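Local coordinates for uncharacterized protein DUF1285 (Shewanella baltica, PDB 2RA9), which is of unknown function but belongs to the DUF1285 family, whose fold of repeated structural motifs may have a part in signal transduction, at residues L54-D58 with D59-L63; K112-D116 with S117-P121; Y135-F138 with V139-F142. One frame throughout, in Å; residues are numbered along the deposited sequence.

In the fold
Read from the N terminus, the chain first closes contact 1, a hairpin in which strand 54-57 turns back into strand 60-64 at the end of one six-stranded mixed sheet. Contact 2 does the same later, strand 112-113 returning as strand 118-121 at an outer position of a second sheet with the same strand order, an example of the repetition that marks this fold. Contact 3 follows along helix 135-141 and the residue after it. The three lie in series, none nested in or crossing another. Contacts 1 and 2 stay separate, their nearest atoms about 7 Å apart, whereas contacts 2 and 3 touch: Val118 packs on Tyr135 and Leu120 on Phe138, joining the second sheet to the helix.

Contact 1 (L54-D58 with D59-L63); sequences LHCID and DEYFL
Cys56 and Tyr61 face each other as a non-hydrogen-bonded pair in a two-residue antiparallel hairpin, and the tyrosine side chain shows how such a pair is filled. Its CB lies beside the methyl CD1 of Leu54, at 4.3 Å. Farther out, Cys56 CB lies 3.6 Å from Tyr61 CE2, on the ring face that also carries the sulfur; CZ has Cys56 SG 3.7 Å away, and at the tip OH is 4.0 Å from SG. The sulfur sits 3.9 Å from the ring centroid, off-centre: a sulfur-aromatic contact. SG stands anti to the backbone N of Cys56 (chi1 -174°), which carries it over the tyrosine. With an alanine in place of Tyr61, this sulfur would probably lose its aromatic partner and a gap open where the ring had lain against Cys56, Val74 and Pro78.

On the same sheet face, Leu54 CD1 meets Leu63 CD2 at 3.7 Å, and both leucines rest on Val72. The other face carries His55 with Phe62 and Ile57 with Glu60. His55 and Phe62 exchange two backbone bonds, as do Ile57 and Glu60 around a type I' turn through Asp58 and Asp59. Ile57 O also accepts from a water that reaches Glu60 OE1 weakly; that carboxylate has its salt-bridge partner in Arg71. The face with Tyr61 is thus apolar, thiol and ring probably meeting by dispersion, while the four backbone bonds set the register.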
loop_
_atom_site.group_PDB
_atom_site.type_symbol
_atom_site.label_atom_id
_atom_site.label_comp_id
_atom_site.label_asym_id
_atom_site.label_seq_id
_atom_site.Cartn_x
_atom_site.Cartn_y
_atom_site.Cartn_z
ATOM N N LEU A 54 -1.221 -5.503 9.300
ATOM C CA LEU A 54 -0.851 -6.190 8.073
ATOM C C LEU A 54 0.630 -6.087 7.790
ATOM O O LEU A 54 1.214 -4.989 7.834
ATOM C CB LEU A 54 -1.619 -5.592 6.896
ATOM C CG LEU A 54 -1.458 -6.204 5.520
ATOM C CD1 LEU A 54 -2.056 -7.587 5.388
ATOM C CD2 LEU A 54 -2.058 -5.271 4.429
ATOM N N HIS A 55 1.230 -7.240 7.500
ATOM C CA HIS A 55 2.646 -7.369 7.144
ATOM C C HIS A 55 2.811 -8.240 5.920
ATOM O O HIS A 55 2.004 -9.148 5.699
ATOM C CB HIS A 55 3.423 -8.071 8.263
ATOM C CG HIS A 55 3.325 -7.407 9.597
ATOM N ND1 HIS A 55 4.394 -6.768 10.196
ATOM C CD2 HIS A 55 2.285 -7.271 10.453
ATOM C CE1 HIS A 55 4.019 -6.301 11.381
ATOM N NE2 HIS A 55 2.742 -6.580 11.552
ATOM N N CYS A 56 3.898 -8.011 5.173
ATOM C CA CYS A 56 4.352 -8.895 4.119
ATOM C C CYS A 56 5.713 -9.456 4.553
ATOM O O CYS A 56 6.666 -8.695 4.782
ATOM C CB CYS A 56 4.535 -8.139 2.819
ATOM S SG CYS A 56 4.925 -9.141 1.394
ATOM N N ILE A 57 5.749 -10.771 4.744
ATOM C CA ILE A 57 6.918 -11.512 5.233
ATOM C C ILE A 57 7.204 -12.585 4.210
ATOM O O ILE A 57 6.345 -13.429 3.942
ATOM C CB ILE A 57 6.616 -12.125 6.588
ATOM C CG1 ILE A 57 6.335 -10.984 7.581
ATOM C CG2 ILE A 57 7.820 -12.929 7.160
ATOM C CD1 ILE A 57 5.504 -11.358 8.728
ATOM N N ASP A 58 8.394 -12.532 3.606
ATOM C CA ASP A 58 8.766 -13.483 2.554
ATOM C C ASP A 58 7.669 -13.600 1.499
ATOM O O ASP A 58 7.273 -14.696 1.071
ATOM C CB ASP A 58 9.133 -14.859 3.108
ATOM C CG ASP A 58 10.233 -14.809 4.142
ATOM O OD1 ASP A 58 11.201 -14.056 3.923
ATOM O OD2 ASP A 58 10.128 -15.568 5.159
ATOM N N ASP A 59 7.164 -12.442 1.103
ATOM C CA ASP A 59 6.252 -12.314 -0.049
ATOM C C ASP A 59 4.827 -12.762 0.233
ATOM O O ASP A 59 3.978 -12.767 -0.673
ATOM C CB ASP A 59 6.775 -13.056 -1.283
ATOM C CG ASP A 59 8.233 -12.812 -1.523
ATOM O OD1 ASP A 59 8.592 -11.647 -1.794
ATOM O OD2 ASP A 59 9.002 -13.810 -1.446
ATOM N N GLU A 60 4.553 -13.125 1.471
ATOM C CA GLU A 60 3.236 -13.593 1.892
ATOM C C GLU A 60 2.684 -12.596 2.889
ATOM O O GLU A 60 3.447 -11.996 3.623
ATOM C CB GLU A 60 3.362 -14.971 2.545
ATOM C CG GLU A 60 3.866 -16.025 1.551
ATOM C CD GLU A 60 4.170 -17.384 2.196
ATOM O OE1 GLU A 60 3.889 -17.597 3.400
ATOM O OE2 GLU A 60 4.752 -18.245 1.481
ATOM N N TYR A 61 1.356 -12.436 2.907
ATOM C CA TYR A 61 0.721 -11.411 3.741
ATOM C C TYR A 61 -0.044 -12.003 4.919
ATOM O O TYR A 61 -0.645 -13.056 4.818
ATOM C CB TYR A 61 -0.249 -10.604 2.891
ATOM C CG TYR A 61 0.443 -9.859 1.800
ATOM C CD1 TYR A 61 0.662 -10.459 0.560
ATOM C CD2 TYR A 61 0.846 -8.527 1.977
ATOM C CE1 TYR A 61 1.293 -9.746 -0.462
ATOM C CE2 TYR A 61 1.443 -7.815 0.941
ATOM C CZ TYR A 61 1.689 -8.434 -0.246
ATOM O OH TYR A 61 2.269 -7.731 -1.274
ATOM N N PHE A 62 0.051 -11.333 6.064
ATOM C CA PHE A 62 -0.535 -11.779 7.309
ATOM C C PHE A 62 -1.042 -10.613 8.107
ATOM O O PHE A 62 -0.490 -9.515 8.020
ATOM C CB PHE A 62 0.548 -12.483 8.192
ATOM C CG PHE A 62 1.248 -13.619 7.519
ATOM C CD1 PHE A 62 2.356 -13.375 6.726
ATOM C CD2 PHE A 62 0.804 -14.906 7.677
ATOM C CE1 PHE A 62 2.989 -14.401 6.071
ATOM C CE2 PHE A 62 1.463 -15.953 7.020
ATOM C CZ PHE A 62 2.508 -15.679 6.186
ATOM N N LEU A 63 -2.105 -10.861 8.856
ATOM C CA LEU A 63 -2.514 -10.003 9.943
ATOM C C LEU A 63 -1.894 -10.613 11.209
ATOM O O LEU A 63 -2.060 -11.820 11.487
ATOM C CB LEU A 63 -4.034 -9.934 10.060
ATOM C CG LEU A 63 -4.772 -9.501 8.806
ATOM C CD1 LEU A 63 -6.294 -9.481 9.054
ATOM C CD2 LEU A 63 -4.305 -8.122 8.308
HETATM O O HOH W 1 5.986 -16.054 4.849
#

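Contact 2 (K112-D116 with S117-P121); sequences KLTDD and SVYLP. With EDO (1,2-ethanediol), chain F.
Lys112 and Tyr119 pair through two backbone bonds, Lys112 N to Tyr119 O at 2.9 Å and Tyr119 N to Lys112 O at 2.8 Å, and this is the firm end of the hairpin. The Tyr119 ring lies with its edge toward Lys112 O, while the methyl CG2 of Thr114 presses against Tyr119 CE1 at 3.6 Å, the two side chains crossing at about a right angle. At the far end of the ring the hydroxyl is bonded to Asp76, and the side chain also packs on Trp127. On the opposite sheet face Leu113 and Val118 run alongside each other, with Leu113 CG 3.9 Å from Val118 CG2.

The hairpin is an outer element of a six-stranded mixed sheet, where strand 118-121 pairs on its other side with strand 127-130. On the edge facing that strand, Val118 N donates to O2 of a 1,2-ethanediol, probably from the crystallisation liquor, which also bonds Leu130 O and, only weakly, Asp116 O. The connecting loop is organised by an ST turn: Thr114 OG1 accepts from Asp116 N at 3.1 Å, and more weakly from Ser117 N. That reach depends on chi1 of 62°, which sets OG1 between the backbone N and the carbonyl carbon, facing into the turn. Thr114 N in turn donates to Ser117 O, so the residue grips the loop at both backbone and side chain.

Toward solvent, where Lys112, Thr114 and the turn aspartates are exposed, the fit becomes looser. A water joins Thr114 OG1 to Tyr119 OH, and the Lys112 ammonium hangs 5.6 Å from the Tyr119 ring centroid, at most a weak attraction; Trp127 is its other aromatic neighbour.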
loop_
_atom_site.group_PDB
_atom_site.type_symbol
_atom_site.label_atom_id
_atom_site.label_comp_id
_atom_site.label_asym_id
_atom_site.label_seq_id
_atom_site.Cartn_x
_atom_site.Cartn_y
_atom_site.Cartn_z
ATOM N N LYS A 112 9.329 0.899 -7.568
ATOM C CA LYS A 112 9.454 -0.266 -8.419
ATOM C C LYS A 112 8.418 -0.189 -9.519
ATOM O O LYS A 112 7.273 0.202 -9.277
ATOM C CB LYS A 112 9.284 -1.522 -7.550
ATOM C CG LYS A 112 9.017 -2.834 -8.260
ATOM C CD LYS A 112 8.940 -3.970 -7.246
ATOM C CE LYS A 112 7.603 -3.960 -6.483
ATOM N NZ LYS A 112 7.377 -5.235 -5.765
ATOM N N LEU A 113 8.831 -0.538 -10.738
ATOM C CA LEU A 113 7.943 -0.533 -11.884
ATOM C C LEU A 113 7.753 -1.922 -12.422
ATOM O O LEU A 113 8.693 -2.696 -12.480
ATOM C CB LEU A 113 8.486 0.362 -13.029
ATOM C CG LEU A 113 8.414 1.869 -12.820
ATOM C CD1 LEU A 113 9.125 2.350 -11.548
ATOM C CD2 LEU A 113 8.904 2.661 -14.034
ATOM N N THR A 114 6.544 -2.183 -12.884
ATOM C CA THR A 114 6.279 -3.331 -13.724
ATOM C C THR A 114 5.983 -2.757 -15.099
ATOM O O THR A 114 6.217 -1.583 -15.350
ATOM C CB THR A 114 5.100 -4.135 -13.180
ATOM O OG1 THR A 114 3.937 -3.311 -13.205
ATOM C CG2 THR A 114 5.411 -4.627 -11.746
ATOM N N ASP A 115 5.421 -3.547 -15.996
ATOM C CA ASP A 115 4.976 -2.960 -17.263
ATOM C C ASP A 115 3.625 -2.296 -17.158
ATOM O O ASP A 115 3.183 -1.623 -18.091
ATOM C CB ASP A 115 5.012 -4.004 -18.355
ATOM C CG ASP A 115 6.395 -4.552 -18.532
ATOM O OD1 ASP A 115 7.371 -3.734 -18.625
ATOM O OD2 ASP A 115 6.526 -5.792 -18.504
ATOM N N ASP A 116 2.956 -2.470 -16.022
ATOM C CA ASP A 116 1.603 -1.919 -15.831
ATOM C C ASP A 116 1.488 -0.791 -14.800
ATOM O O ASP A 116 0.583 0.025 -14.897
ATOM C CB ASP A 116 0.647 -3.046 -15.391
ATOM C CG ASP A 116 0.446 -4.104 -16.461
ATOM O OD1 ASP A 116 0.678 -3.836 -17.657
ATOM O OD2 ASP A 116 0.028 -5.219 -16.093
ATOM N N SER A 117 2.393 -0.736 -13.841
ATOM C CA SER A 117 2.135 0.001 -12.616
ATOM C C SER A 117 3.421 0.462 -11.954
ATOM O O SER A 117 4.501 -0.060 -12.207
ATOM C CB SER A 117 1.376 -0.867 -11.629
ATOM O OG SER A 117 0.147 -1.330 -12.144
ATOM N N VAL A 118 3.281 1.448 -11.074
ATOM C CA VAL A 118 4.371 1.919 -10.251
ATOM C C VAL A 118 3.989 1.659 -8.798
ATOM O O VAL A 118 2.843 1.845 -8.385
ATOM C CB VAL A 118 4.620 3.391 -10.464
ATOM C CG1 VAL A 118 5.703 3.918 -9.494
ATOM C CG2 VAL A 118 5.020 3.646 -11.923
ATOM N N TYR A 119 4.981 1.207 -8.042
ATOM C CA TYR A 119 4.805 0.855 -6.627
ATOM C C TYR A 119 5.797 1.576 -5.751
ATOM O O TYR A 119 6.927 1.736 -6.133
ATOM C CB TYR A 119 4.957 -0.654 -6.415
ATOM C CG TYR A 119 4.056 -1.490 -7.264
ATOM C CD1 TYR A 119 4.404 -1.809 -8.568
ATOM C CD2 TYR A 119 2.877 -2.013 -6.770
ATOM C CE1 TYR A 119 3.612 -2.593 -9.340
ATOM C CE2 TYR A 119 2.037 -2.815 -7.577
ATOM C CZ TYR A 119 2.396 -3.068 -8.864
ATOM O OH TYR A 119 1.614 -3.865 -9.655
ATOM N N LEU A 120 5.362 2.027 -4.571
ATOM C CA LEU A 120 6.249 2.685 -3.622
ATOM C C LEU A 120 6.334 1.864 -2.347
ATOM O O LEU A 120 5.320 1.352 -1.879
ATOM C CB LEU A 120 5.769 4.109 -3.287
ATOM C CG LEU A 120 5.797 5.135 -4.431
ATOM C CD1 LEU A 120 5.098 6.449 -4.072
ATOM C CD2 LEU A 120 7.240 5.397 -4.911
ATOM N N PRO A 121 7.524 1.764 -1.747
ATOM C CA PRO A 121 7.621 0.927 -0.563
ATOM C C PRO A 121 7.200 1.669 0.708
ATOM O O PRO A 121 7.524 2.837 0.900
ATOM C CB PRO A 121 9.094 0.521 -0.547
ATOM C CG PRO A 121 9.803 1.703 -1.175
ATOM C CD PRO A 121 8.837 2.311 -2.139
HETATM C C1 EDO F . -0.669 3.854 -12.833
HETATM O O1 EDO F . -0.787 2.784 -13.782
HETATM C C2 EDO F . 0.608 3.713 -12.011
HETATM O O2 EDO F . 0.568 2.548 -11.155
HETATM O O HOH W 2 2.071 -5.077 -12.465
#

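Contact 3 (Y135-F138 with V139-F142); sequences YYNF and VNEF. With NA (sodium ion), chain B; EDO (1,2-ethanediol), chain H; EDO (1,2-ethanediol), chain D.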
loop_
_atom_site.group_PDB
_atom_site.type_symbol
_atom_site.label_atom_id
_atom_site.label_comp_id
_atom_site.label_asym_id
_atom_site.label_seq_id
_atom_site.Cartn_x
_atom_site.Cartn_y
_atom_site.Cartn_z
ATOM N N TYR A 135 -1.188 9.334 -11.089
ATOM C CA TYR A 135 0.018 8.952 -11.822
ATOM C C TYR A 135 0.723 10.126 -12.457
ATOM O O TYR A 135 1.925 10.299 -12.266
ATOM C CB TYR A 135 -0.315 7.906 -12.887
ATOM C CG TYR A 135 0.893 7.432 -13.667
ATOM C CD1 TYR A 135 1.842 6.641 -13.054
ATOM C CD2 TYR A 135 1.102 7.794 -14.991
ATOM C CE1 TYR A 135 2.944 6.178 -13.739
ATOM C CE2 TYR A 135 2.216 7.352 -15.686
ATOM C CZ TYR A 135 3.141 6.532 -15.044
ATOM O OH TYR A 135 4.254 6.028 -15.683
ATOM N N TYR A 136 0.009 10.901 -13.257
ATOM C CA TYR A 136 0.634 12.038 -13.914
ATOM C C TYR A 136 1.162 13.034 -12.914
ATOM O O TYR A 136 2.234 13.572 -13.113
ATOM C CB TYR A 136 -0.343 12.741 -14.891
ATOM C CG TYR A 136 -0.776 11.904 -16.086
ATOM C CD1 TYR A 136 0.122 11.170 -16.845
ATOM C CD2 TYR A 136 -2.103 11.883 -16.483
ATOM C CE1 TYR A 136 -0.303 10.396 -17.927
ATOM C CE2 TYR A 136 -2.534 11.089 -17.548
ATOM C CZ TYR A 136 -1.627 10.377 -18.300
ATOM O OH TYR A 136 -2.066 9.581 -19.369
ATOM N N ASN A 137 0.431 13.284 -11.836
ATOM C CA ASN A 137 0.924 14.186 -10.807
ATOM C C ASN A 137 2.246 13.671 -10.190
ATOM O O ASN A 137 3.158 14.452 -9.870
ATOM C CB ASN A 137 -0.135 14.417 -9.721
ATOM C CG ASN A 137 -1.324 15.230 -10.198
ATOM O OD1 ASN A 137 -1.222 16.070 -11.110
ATOM N ND2 ASN A 137 -2.482 14.993 -9.551
ATOM N N PHE A 138 2.360 12.355 -10.037
ATOM C CA PHE A 138 3.570 11.734 -9.496
ATOM C C PHE A 138 4.739 11.986 -10.454
ATOM O O PHE A 138 5.842 12.364 -10.041
ATOM C CB PHE A 138 3.341 10.197 -9.280
ATOM C CG PHE A 138 4.562 9.479 -8.820
ATOM C CD1 PHE A 138 4.941 9.515 -7.488
ATOM C CD2 PHE A 138 5.353 8.778 -9.708
ATOM C CE1 PHE A 138 6.085 8.853 -7.051
ATOM C CE2 PHE A 138 6.508 8.147 -9.279
ATOM C CZ PHE A 138 6.862 8.171 -7.954
ATOM N N VAL A 139 4.504 11.768 -11.744
ATOM C CA VAL A 139 5.582 11.992 -12.718
ATOM C C VAL A 139 6.046 13.458 -12.641
ATOM O O VAL A 139 7.249 13.753 -12.648
ATOM C CB VAL A 139 5.184 11.563 -14.151
ATOM C CG1 VAL A 139 6.341 11.843 -15.130
ATOM C CG2 VAL A 139 4.814 10.097 -14.226
ATOM N N ASN A 140 5.091 14.366 -12.590
ATOM C CA ASN A 140 5.364 15.801 -12.457
ATOM C C ASN A 140 6.124 16.137 -11.190
ATOM O O ASN A 140 6.837 17.140 -11.150
ATOM C CB ASN A 140 4.074 16.612 -12.421
ATOM C CG ASN A 140 3.273 16.602 -13.736
ATOM O OD1 ASN A 140 3.769 16.269 -14.829
ATOM N ND2 ASN A 140 2.021 16.984 -13.614
ATOM N N GLU A 141 5.937 15.354 -10.136
ATOM C CA GLU A 141 6.551 15.641 -8.817
ATOM C C GLU A 141 8.058 15.424 -8.771
ATOM O O GLU A 141 8.748 15.972 -7.906
ATOM C CB GLU A 141 5.916 14.734 -7.737
ATOM C CG GLU A 141 6.325 15.051 -6.303
ATOM C CD GLU A 141 5.955 16.466 -5.886
ATOM O OE1 GLU A 141 4.861 16.921 -6.233
ATOM O OE2 GLU A 141 6.771 17.153 -5.235
ATOM N N PHE A 142 8.587 14.589 -9.649
ATOM C CA PHE A 142 10.002 14.226 -9.623
ATOM C C PHE A 142 10.879 15.486 -9.579
ATOM O O PHE A 142 10.598 16.475 -10.263
ATOM C CB PHE A 142 10.352 13.426 -10.878
ATOM C CG PHE A 142 11.809 13.083 -10.996
ATOM C CD1 PHE A 142 12.338 11.996 -10.323
ATOM C CD2 PHE A 142 12.640 13.832 -11.802
ATOM C CE1 PHE A 142 13.670 11.686 -10.421
ATOM C CE2 PHE A 142 13.993 13.506 -11.927
ATOM C CZ PHE A 142 14.498 12.444 -11.237
HETATM NA NA NA B . 9.268 17.519 -11.751
HETATM C C1 EDO H . 7.382 15.605 -16.575
HETATM O O1 EDO H . 6.621 16.351 -15.601
HETATM C C2 EDO H . 8.632 16.352 -16.970
HETATM O O2 EDO H . 9.270 16.952 -15.831
HETATM C C1 EDO D . -2.261 13.249 -5.998
HETATM O O1 EDO D . -2.702 13.251 -7.353
HETATM C C2 EDO D . -1.452 14.498 -5.707
HETATM O O2 EDO D . -2.333 15.600 -5.486
HETATM O O HOH W 3 0.805 18.003 -11.317
HETATM O O HOH W 4 3.110 16.832 -8.589
HETATM O O HOH W 5 8.931 15.804 -13.414
HETATM O O HOH W 6 8.278 19.063 -13.313
HETATM O O HOH W 7 8.791 19.251 -10.199
#
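Val139 N to Tyr135 O and Asn140 N to Tyr136 O are straight i-to-i+4 bonds of the alpha-helix 135-141, while Glu141 N divides itself between Phe138 O at 3.0 Å and a weaker bond to Asn137 O.

With CG anti to the backbone N (chi1 -178°), Tyr135 swings its ring beneath Val139, whose methyl CG2 stands off-centre over one face, in a CH-pi contact 4.2 Å from the centroid. Phe138, buried, lies against Phe84 of strand 79-86, where the helix meets the sheet; Asn137 and Glu141 touch the same phenylalanine.

The polar flank is joined through water. One molecule donates to Asn137 OD1 and accepts from Asn140 ND2, bridging two amides whose planes are 52° apart; another donates to both Asn137 O and Glu141 OE1, while OE2 of that glutamate forms a salt bridge with Arg86. Two ethanediols, probably from the crystallisation liquor, take up the remaining amide groups: one accepts from Asn137 ND2 at its O1, 2.8 Å away, and the other donates from its O1 to Asn140 OD1. Near the C-terminal end of the helix, backbone carbonyls hold a sodium ion, bound by three waters and by Asn140 O at 2.5 Å and Phe142 O at 2.2 Å.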